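Uncharacterized protein (Exiguobacterium sibiricum, PDB 3B77) is of unknown function but carries a bacterial pleckstrin-homology domain and a helical region that probably mediates oligomerisation. Local coordinates at residues I34-K37 with T38-Y41. Residues are numbered along the deposited sequence; the frame is centred on the assembly and turned at random.
Sequences IKSK and TDEY
Ile34 and Tyr41 pair across the antiparallel beta hairpin formed by strands 30-35 and 39-44 of the PH-type domain; Lys37 and Thr38 form the turn between them. Their backbones exchange two hydrogen bonds, Ile34 N to Tyr41 O (3.1 Å) and Tyr41 N to Ile34 O (2.8 Å). On the same face of the sheet, Ile34 CG2 lies 4.2 Å from CD2 of the Tyr41 ring, and both side chains pack onto strand 97-104, helping to join the two sheets of the domain.

Lys35 and Glu40 form the neighbouring non-hydrogen-bonded pair on the other face, their side chains running alongside each other. From CB, the Glu40 chain leaves with CG anti to the backbone N (chi1 -154°), which brings CG to 4.0 Å from Lys35 CG. Its CD then sits beside Lys35 CE, and OE1 lies over the bent lysine chain, 3.8 Å from that same CE. The charged atoms do not touch, Lys35 NZ staying 4.8 Å from Glu40 OE1, though their opposite charges probably attract, while Glu40 OE2 accepts a hydrogen bond from the backbone N of Ala18. Replacing Glu40 by alanine is likely to leave the Ala18 amide without its carboxylate acceptor and the lysine methylenes without their neighbour.

At the hairpin end, Ser36 N donates to Asp39 O, and the serine hydroxyl turns back into the loop as an ST turn: Ser36 OG accepts Thr38 N at 3.0 Å and, more weakly, Asp39 N at 3.3 Å.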
loop_
_atom_site.group_PDB
_atom_site.type_symbol
_atom_site.label_atom_id
_atom_site.label_comp_id
_atom_site.label_asym_id
_atom_site.label_seq_id
_atom_site.Cartn_x
_atom_site.Cartn_y
_atom_site.Cartn_z
ATOM N N ILE A 34 11.425 -30.576 56.018
ATOM C CA ILE A 34 12.756 -31.131 56.120
ATOM C C ILE A 34 13.530 -30.106 56.917
ATOM O O ILE A 34 13.578 -28.918 56.556
ATOM C CB ILE A 34 13.429 -31.290 54.752
ATOM C CG1 ILE A 34 12.692 -32.337 53.907
ATOM C CG2 ILE A 34 14.911 -31.651 54.932
ATOM C CD1 ILE A 34 13.132 -32.395 52.465
ATOM N N LYS A 35 14.081 -30.555 58.036
ATOM C CA LYS A 35 14.842 -29.686 58.901
ATOM C C LYS A 35 16.281 -30.178 58.955
ATOM O O LYS A 35 16.542 -31.346 59.166
ATOM C CB LYS A 35 14.220 -29.626 60.304
ATOM C CG LYS A 35 14.698 -28.414 61.146
ATOM C CD LYS A 35 14.241 -28.485 62.616
ATOM C CE LYS A 35 12.715 -28.354 62.788
ATOM N NZ LYS A 35 12.280 -28.564 64.223
ATOM N N SER A 36 17.191 -29.261 58.697
ATOM C CA SER A 36 18.606 -29.465 58.851
ATOM C C SER A 36 19.120 -28.506 59.944
ATOM O O SER A 36 18.383 -27.681 60.510
ATOM C CB SER A 36 19.308 -29.230 57.513
ATOM O OG SER A 36 20.388 -28.306 57.601
ATOM N N LYS A 37 20.397 -28.648 60.249
ATOM C CA LYS A 37 21.072 -27.810 61.229
ATOM C C LYS A 37 21.051 -26.351 60.804
ATOM O O LYS A 37 20.964 -25.464 61.647
ATOM C CB LYS A 37 22.524 -28.299 61.371
ATOM C CG LYS A 37 23.456 -27.474 62.258
ATOM C CD LYS A 37 24.853 -28.113 62.337
ATOM C CE LYS A 37 24.838 -29.494 63.034
ATOM N NZ LYS A 37 26.205 -30.041 63.351
ATOM N N THR A 38 21.127 -26.115 59.496
ATOM C CA THR A 38 21.229 -24.771 58.933
ATOM C C THR A 38 19.982 -24.278 58.181
ATOM O O THR A 38 19.768 -23.081 58.053
ATOM C CB THR A 38 22.468 -24.682 57.981
ATOM O OG1 THR A 38 22.513 -25.825 57.115
ATOM C CG2 THR A 38 23.756 -24.643 58.780
ATOM N N ASP A 39 19.163 -25.189 57.677
ATOM C CA ASP A 39 18.001 -24.808 56.878
ATOM C C ASP A 39 16.726 -25.490 57.340
ATOM O O ASP A 39 16.768 -26.472 58.069
ATOM C CB ASP A 39 18.238 -25.155 55.402
ATOM C CG ASP A 39 19.411 -24.412 54.801
ATOM O OD1 ASP A 39 20.554 -24.863 55.019
ATOM O OD2 ASP A 39 19.195 -23.410 54.086
ATOM N N GLU A 40 15.595 -24.948 56.897
ATOM C CA GLU A 40 14.284 -25.534 57.136
ATOM C C GLU A 40 13.453 -25.362 55.850
ATOM O O GLU A 40 13.251 -24.241 55.392
ATOM C CB GLU A 40 13.631 -24.840 58.308
ATOM C CG GLU A 40 12.629 -25.701 59.032
ATOM C CD GLU A 40 12.278 -25.193 60.431
ATOM O OE1 GLU A 40 13.199 -24.959 61.242
ATOM O OE2 GLU A 40 11.074 -25.068 60.731
ATOM N N TYR A 41 13.034 -26.477 55.248
ATOM C CA TYR A 41 12.336 -26.470 53.964
ATOM C C TYR A 41 10.893 -26.908 54.174
ATOM O O TYR A 41 10.622 -28.070 54.407
ATOM C CB TYR A 41 13.025 -27.418 52.988
ATOM C CG TYR A 41 14.471 -27.106 52.751
ATOM C CD1 TYR A 41 14.857 -26.207 51.788
ATOM C CD2 TYR A 41 15.458 -27.731 53.487
ATOM C CE1 TYR A 41 16.182 -25.933 51.560
ATOM C CE2 TYR A 41 16.797 -27.466 53.276
ATOM C CZ TYR A 41 17.151 -26.570 52.309
ATOM O OH TYR A 41 18.469 -26.287 52.082
#